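Long-range contact in gene 12 protein (Mycobacterium phage D29, PDB 3HC7), which cleaves the mycolic acid-arabinogalactan linkage of the mycobacterial cell wall as an esterase, so that new phage particles can escape the lysed host: residues 43-55 against 184-196. Numbering follows the deposited sequence.
Sequences PAAAFPMWPSVEK and GRIVMKASGFIGG
The ring of F47 lies against V187, A190, G192 and F193. With CG anti to the backbone N (chi1 -173°), it extends to the last turn of helix 179-189 and the chain beyond: CD1 lies 4.1 Å from CG1 of V187, the two side chains crossing at about a right angle, while the carbonyl O of V187 sits at the ring edge, in plane. Farther out, F47 CZ is 3.6 Å from G192 C and also touches CD1 of F193; I223 of helix 212-230 packs against F47, V187 and F193 alike. P48, joined through a cis peptide bond, covers one face of this ring with its CB, which also meets S191 O at 3.5 Å. M49 places SD 4.2 Å from M188 CG; its side chain touches Q83 and is about 7 Å from that of the active-site S82. W50 sets its CB against K189 O and presents its ring edge to M188 O. P51 CD rests 3.6 Å from A190 O. Between the segments a water accepts from W50 N and lies 2.7 Å from V187 O and 2.6 Å from A190 O; it can donate to either, but its acceptors outnumber its protons. In this cutinase-like alpha/beta-hydrolase fold, side-chain carbons thus pack on backbone carbonyls as well as apolar groups, and the water ties the two backbones, whereas G192 N is buried without a partner in the model.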
ATOM      1  N   PRO A  43      11.947   2.040   5.643  1.00 45.39           N
ATOM      2  CA  PRO A  43      11.870   3.253   6.462  1.00 43.05           C
ATOM      3  C   PRO A  43      10.438   3.691   6.749  1.00 42.78           C
ATOM      4  O   PRO A  43      10.225   4.459   7.682  1.00 49.29           O
ATOM      5  CB  PRO A  43      12.573   4.314   5.599  1.00 43.33           C
ATOM      6  CG  PRO A  43      13.336   3.568   4.569  1.00 44.36           C
ATOM      7  CD  PRO A  43      12.570   2.291   4.333  1.00 43.05           C
ATOM      8  N   ALA A  44       9.482   3.221   5.955  1.00 39.21           N
ATOM      9  CA  ALA A  44       8.099   3.709   6.028  1.00 38.49           C
ATOM     10  C   ALA A  44       8.016   5.241   6.060  1.00 41.57           C
ATOM     11  O   ALA A  44       7.220   5.816   6.807  1.00 39.87           O
ATOM     12  CB  ALA A  44       7.374   3.105   7.227  1.00 39.20           C
ATOM     13  N   ALA A  45       8.824   5.900   5.230  1.00 37.62           N
ATOM     14  CA  ALA A  45       8.963   7.357   5.297  1.00 37.82           C
ATOM     15  C   ALA A  45       7.828   8.080   4.583  1.00 32.50           C
ATOM     16  O   ALA A  45       7.359   7.632   3.544  1.00 36.25           O
ATOM     17  CB  ALA A  45      10.310   7.788   4.720  1.00 40.16           C
ATOM     18  N   ALA A  46       7.395   9.200   5.143  1.00 22.94           N
ATOM     19  CA  ALA A  46       6.384  10.041   4.492  1.00 30.70           C
ATOM     20  C   ALA A  46       6.933  10.758   3.253  1.00 35.93           C
ATOM     21  O   ALA A  46       6.211  10.968   2.271  1.00 36.64           O
ATOM     22  CB  ALA A  46       5.815  11.047   5.483  1.00 30.92           C
ATOM     23  N   PHE A  47       8.208  11.139   3.299  1.00 33.74           N
ATOM     24  CA  PHE A  47       8.845  11.800   2.161  1.00 32.04           C
ATOM     25  C   PHE A  47      10.355  11.862   2.284  1.00 36.71           C
ATOM     26  O   PHE A  47      10.866  12.311   3.307  1.00 36.45           O
ATOM     27  CB  PHE A  47       8.323  13.222   1.958  1.00 27.79           C
ATOM     28  CG  PHE A  47       8.831  13.854   0.691  1.00 34.90           C
ATOM     29  CD1 PHE A  47       8.212  13.592  -0.525  1.00 29.91           C
ATOM     30  CD2 PHE A  47       9.960  14.659   0.704  1.00 35.03           C
ATOM     31  CE1 PHE A  47       8.693  14.149  -1.705  1.00 29.22           C
ATOM     32  CE2 PHE A  47      10.446  15.219  -0.470  1.00 39.39           C
ATOM     33  CZ  PHE A  47       9.812  14.960  -1.677  1.00 31.17           C
ATOM     34  N   PRO A  48      11.076  11.442   1.227  1.00 34.58           N
ATOM     35  CA  PRO A  48      10.496  10.919  -0.021  1.00 28.36           C
ATOM     36  C   PRO A  48       9.960   9.509   0.188  1.00 33.76           C
ATOM     37  O   PRO A  48      10.636   8.670   0.788  1.00 33.19           O
ATOM     38  CB  PRO A  48      11.693  10.869  -0.974  1.00 31.20           C
ATOM     39  CG  PRO A  48      12.871  10.680  -0.086  1.00 33.26           C
ATOM     40  CD  PRO A  48      12.548  11.363   1.232  1.00 31.33           C
ATOM     41  N   MET A  49       8.755   9.257  -0.298  1.00 26.78           N
ATOM     42  CA  MET A  49       8.108   7.974  -0.091  1.00 29.39           C
ATOM     43  C   MET A  49       8.599   6.892  -1.058  1.00 30.53           C
ATOM     44  O   MET A  49       8.864   5.766  -0.643  1.00 30.76           O
ATOM     45  CB  MET A  49       6.592   8.124  -0.218  1.00 28.29           C
ATOM     46  CG  MET A  49       5.812   6.858   0.111  1.00 29.40           C
ATOM     47  SD  MET A  49       4.032   7.121   0.007  1.00 39.54           S
ATOM     48  CE  MET A  49       3.821   8.295   1.359  1.00 48.93           C
ATOM     49  N   TRP A  50       8.714   7.210  -2.342  1.00 26.65           N
ATOM     50  CA  TRP A  50       9.012   6.141  -3.291  1.00 25.79           C
ATOM     51  C   TRP A  50      10.297   5.359  -2.989  1.00 26.64           C
ATOM     52  O   TRP A  50      10.297   4.130  -3.072  1.00 31.95           O
ATOM     53  CB  TRP A  50       8.944   6.581  -4.763  1.00 22.32           C
ATOM     54  CG  TRP A  50       8.697   5.367  -5.622  1.00 31.70           C
ATOM     55  CD1 TRP A  50       9.624   4.661  -6.333  1.00 29.13           C
ATOM     56  CD2 TRP A  50       7.449   4.673  -5.788  1.00 27.07           C
ATOM     57  NE1 TRP A  50       9.025   3.590  -6.955  1.00 30.42           N
ATOM     58  CE2 TRP A  50       7.692   3.574  -6.637  1.00 29.30           C
ATOM     59  CE3 TRP A  50       6.146   4.887  -5.320  1.00 25.09           C
ATOM     60  CZ2 TRP A  50       6.682   2.686  -7.024  1.00 26.23           C
ATOM     61  CZ3 TRP A  50       5.145   4.008  -5.703  1.00 30.19           C
ATOM     62  CH2 TRP A  50       5.419   2.915  -6.545  1.00 28.99           C
ATOM     63  N   PRO A  51      11.391   6.052  -2.623  1.00 29.87           N
ATOM     64  CA  PRO A  51      12.578   5.270  -2.227  1.00 33.43           C
ATOM     65  C   PRO A  51      12.271   4.376  -1.044  1.00 33.67           C
ATOM     66  O   PRO A  51      12.866   3.307  -0.914  1.00 38.84           O
ATOM     67  CB  PRO A  51      13.593   6.342  -1.815  1.00 32.27           C
ATOM     68  CG  PRO A  51      13.157   7.581  -2.580  1.00 33.56           C
ATOM     69  CD  PRO A  51      11.650   7.504  -2.607  1.00 28.02           C
ATOM     70  N   SER A  52      11.363   4.811  -0.177  1.00 29.49           N
ATOM     71  CA  SER A  52      10.969   3.981   0.952  1.00 24.57           C
ATOM     72  C   SER A  52      10.248   2.736   0.431  1.00 30.67           C
ATOM     73  O   SER A  52      10.548   1.619   0.839  1.00 32.84           O
ATOM     74  CB  SER A  52      10.093   4.763   1.929  1.00 32.78           C
ATOM     75  OG  SER A  52       9.755   3.966   3.052  1.00 36.02           O
ATOM     76  N   VAL A  53       9.305   2.945  -0.482  1.00 29.23           N
ATOM     77  CA  VAL A  53       8.591   1.852  -1.136  1.00 35.89           C
ATOM     78  C   VAL A  53       9.530   0.822  -1.777  1.00 29.43           C
ATOM     79  O   VAL A  53       9.314  -0.381  -1.649  1.00 30.94           O
ATOM     80  CB  VAL A  53       7.602   2.389  -2.202  1.00 31.97           C
ATOM     81  CG1 VAL A  53       6.999   1.239  -3.017  1.00 26.75           C
ATOM     82  CG2 VAL A  53       6.504   3.205  -1.540  1.00 26.31           C
ATOM     83  N   GLU A  54      10.558   1.295  -2.477  1.00 27.78           N
ATOM     84  CA  GLU A  54      11.504   0.412  -3.148  1.00 34.81           C
ATOM     85  C   GLU A  54      12.223  -0.501  -2.155  1.00 36.98           C
ATOM     86  O   GLU A  54      12.454  -1.668  -2.443  1.00 36.56           O
ATOM     87  CB  GLU A  54      12.551   1.213  -3.927  1.00 38.37           C
ATOM     88  CG  GLU A  54      12.026   2.108  -5.035  1.00 35.27           C
ATOM     89  CD  GLU A  54      13.118   3.024  -5.584  1.00 41.99           C
ATOM     90  OE1 GLU A  54      14.223   3.074  -4.996  1.00 47.72           O
ATOM     91  OE2 GLU A  54      12.879   3.695  -6.602  1.00 40.73           O
ATOM     92  N   LYS A  55      12.589   0.032  -0.992  1.00 33.87           N
ATOM     93  CA  LYS A  55      13.253  -0.783   0.035  1.00 37.66           C
ATOM     94  C   LYS A  55      12.323  -1.852   0.595  1.00 41.51           C
ATOM     95  O   LYS A  55      12.727  -3.000   0.788  1.00 41.94           O
ATOM     96  CB  LYS A  55      13.774   0.093   1.168  1.00 34.82           C
ATOM     97  CG  LYS A  55      14.842   1.074   0.718  1.00 36.45           C
ATOM     98  CD  LYS A  55      15.041   2.164   1.747  1.00 47.03           C
ATOM     99  CE  LYS A  55      16.078   3.157   1.275  1.00 58.51           C
ATOM    100  NZ  LYS A  55      17.410   2.507   1.166  1.00 69.47           N
ATOM    101  N   GLY A 184      -0.208  15.482  -5.896  1.00 27.47           N
ATOM    102  CA  GLY A 184      -0.201  14.356  -4.975  1.00 30.17           C
ATOM    103  C   GLY A 184       0.545  13.142  -5.509  1.00 29.77           C
ATOM    104  O   GLY A 184       1.357  12.533  -4.795  1.00 27.07           O
ATOM    105  N   ARG A 185       0.281  12.767  -6.759  1.00 29.94           N
ATOM    106  CA  ARG A 185       1.009  11.633  -7.346  1.00 31.59           C
ATOM    107  C   ARG A 185       2.485  11.969  -7.439  1.00 30.79           C
ATOM    108  O   ARG A 185       3.335  11.134  -7.184  1.00 23.19           O
ATOM    109  CB  ARG A 185       0.484  11.270  -8.738  1.00 38.09           C
ATOM    110  CG  ARG A 185      -0.474  10.108  -8.754  1.00 42.68           C
ATOM    111  CD  ARG A 185      -0.688   9.573 -10.162  1.00 34.44           C
ATOM    112  NE  ARG A 185      -1.099  10.615 -11.082  1.00 37.65           N
ATOM    113  CZ  ARG A 185      -2.363  10.924 -11.337  1.00 32.51           C
ATOM    114  NH1 ARG A 185      -3.346  10.275 -10.733  1.00 34.25           N
ATOM    115  NH2 ARG A 185      -2.642  11.886 -12.198  1.00 44.99           N
ATOM    116  N   ILE A 186       2.796  13.212  -7.798  1.00 26.14           N
ATOM    117  CA  ILE A 186       4.190  13.612  -7.897  1.00 24.56           C
ATOM    118  C   ILE A 186       4.925  13.392  -6.571  1.00 27.58           C
ATOM    119  O   ILE A 186       6.015  12.808  -6.539  1.00 24.47           O
ATOM    120  CB  ILE A 186       4.304  15.069  -8.354  1.00 28.50           C
ATOM    121  CG1 ILE A 186       4.083  15.126  -9.869  1.00 31.27           C
ATOM    122  CG2 ILE A 186       5.661  15.652  -7.971  1.00 19.65           C
ATOM    123  CD1 ILE A 186       3.879  16.509 -10.408  1.00 32.29           C
ATOM    124  N   VAL A 187       4.313  13.857  -5.485  1.00 29.20           N
ATOM    125  CA  VAL A 187       4.889  13.728  -4.148  1.00 25.66           C
ATOM    126  C   VAL A 187       5.149  12.263  -3.773  1.00 32.59           C
ATOM    127  O   VAL A 187       6.220  11.901  -3.270  1.00 30.60           O
ATOM    128  CB  VAL A 187       3.988  14.418  -3.090  1.00 27.37           C
ATOM    129  CG1 VAL A 187       4.323  13.946  -1.699  1.00 29.94           C
ATOM    130  CG2 VAL A 187       4.165  15.906  -3.177  1.00 30.82           C
ATOM    131  N   MET A 188       4.179  11.412  -4.047  1.00 26.31           N
ATOM    132  CA  MET A 188       4.337   9.996  -3.743  1.00 27.10           C
ATOM    133  C   MET A 188       5.416   9.273  -4.568  1.00 26.31           C
ATOM    134  O   MET A 188       6.037   8.327  -4.076  1.00 29.16           O
ATOM    135  CB  MET A 188       3.004   9.284  -3.863  1.00 22.27           C
ATOM    136  CG  MET A 188       2.040   9.624  -2.743  1.00 31.99           C
ATOM    137  SD  MET A 188       0.453   8.828  -3.012  1.00 71.00           S
ATOM    138  CE  MET A 188       0.991   7.249  -3.638  1.00 36.32           C
ATOM    139  N   LYS A 189       5.649   9.715  -5.805  1.00 25.84           N
ATOM    140  CA  LYS A 189       6.631   9.054  -6.684  1.00 28.68           C
ATOM    141  C   LYS A 189       8.040   9.662  -6.671  1.00 31.02           C
ATOM    142  O   LYS A 189       8.979   9.080  -7.213  1.00 26.95           O
ATOM    143  CB  LYS A 189       6.113   9.054  -8.127  1.00 34.05           C
ATOM    144  CG  LYS A 189       4.819   8.292  -8.314  1.00 39.42           C
ATOM    145  CD  LYS A 189       4.087   8.763  -9.555  1.00 49.57           C
ATOM    146  CE  LYS A 189       4.908   8.557 -10.820  1.00 56.03           C
ATOM    147  NZ  LYS A 189       4.120   8.944 -12.029  1.00 61.02           N
ATOM    148  N   ALA A 190       8.190  10.838  -6.066  1.00 24.29           N
ATOM    149  CA  ALA A 190       9.432  11.593  -6.179  1.00 21.62           C
ATOM    150  C   ALA A 190      10.589  10.949  -5.416  1.00 24.96           C
ATOM    151  O   ALA A 190      10.377  10.306  -4.389  1.00 23.54           O
ATOM    152  CB  ALA A 190       9.218  13.027  -5.682  1.00 22.57           C
ATOM    153  N   SER A 191      11.807  11.146  -5.915  1.00 28.52           N
ATOM    154  CA  SER A 191      13.016  10.693  -5.232  1.00 35.36           C
ATOM    155  C   SER A 191      13.440  11.686  -4.146  1.00 32.51           C
ATOM    156  O   SER A 191      14.243  11.361  -3.274  1.00 39.01           O
ATOM    157  CB  SER A 191      14.154  10.523  -6.238  1.00 36.74           C
ATOM    158  OG  SER A 191      14.387  11.732  -6.943  1.00 35.86           O
ATOM    159  N   GLY A 192      12.886  12.892  -4.217  1.00 24.68           N
ATOM    160  CA  GLY A 192      13.228  14.011  -3.339  1.00 28.31           C
ATOM    161  C   GLY A 192      12.624  15.278  -3.934  1.00 28.60           C
ATOM    162  O   GLY A 192      12.035  15.224  -5.013  1.00 29.38           O
ATOM    163  N   PHE A 193      12.763  16.417  -3.260  1.00 25.53           N
ATOM    164  CA  PHE A 193      12.127  17.642  -3.732  1.00 24.32           C
ATOM    165  C   PHE A 193      12.925  18.264  -4.874  1.00 30.27           C
ATOM    166  O   PHE A 193      12.361  18.707  -5.874  1.00 30.88           O
ATOM    167  CB  PHE A 193      11.995  18.663  -2.591  1.00 27.30           C
ATOM    168  CG  PHE A 193      10.797  19.549  -2.721  1.00 31.06           C
ATOM    169  CD1 PHE A 193       9.582  19.175  -2.173  1.00 23.31           C
ATOM    170  CD2 PHE A 193      10.874  20.748  -3.413  1.00 38.24           C
ATOM    171  CE1 PHE A 193       8.455  19.997  -2.302  1.00 25.29           C
ATOM    172  CE2 PHE A 193       9.764  21.564  -3.545  1.00 34.83           C
ATOM    173  CZ  PHE A 193       8.549  21.184  -2.990  1.00 31.20           C
ATOM    174  N   ILE A 194      14.243  18.296  -4.695  1.00 24.29           N
ATOM    175  CA  ILE A 194      15.175  18.861  -5.664  1.00 32.22           C
ATOM    176  C   ILE A 194      16.295  17.852  -5.864  1.00 40.30           C
ATOM    177  O   ILE A 194      16.808  17.278  -4.899  1.00 39.31           O
ATOM    178  CB  ILE A 194      15.835  20.156  -5.133  1.00 38.80           C
ATOM    179  CG1 ILE A 194      14.859  20.970  -4.291  1.00 46.51           C
ATOM    180  CG2 ILE A 194      16.371  21.001  -6.275  1.00 46.76           C
ATOM    181  CD1 ILE A 194      15.472  22.256  -3.716  1.00 48.16           C
ATOM    182  N   GLY A 195      16.683  17.647  -7.113  1.00 32.34           N
ATOM    183  CA  GLY A 195      17.714  16.686  -7.440  1.00 37.05           C
ATOM    184  C   GLY A 195      17.562  16.239  -8.878  1.00 44.82           C
ATOM    185  O   GLY A 195      17.466  17.061  -9.788  1.00 61.05           O
ATOM    186  N   GLY A 196      17.520  14.934  -9.089  1.00 42.42           N
ATOM    187  CA  GLY A 196      17.502  14.393 -10.436  1.00 26.84           C
ATOM    188  C   GLY A 196      16.173  14.411 -11.158  1.00 32.37           C
ATOM    189  O   GLY A 196      15.227  15.105 -10.772  1.00 37.20           O
TER
HETATM  190  O   HOH W   1       8.334  10.205  -2.817  1.00 26.81           O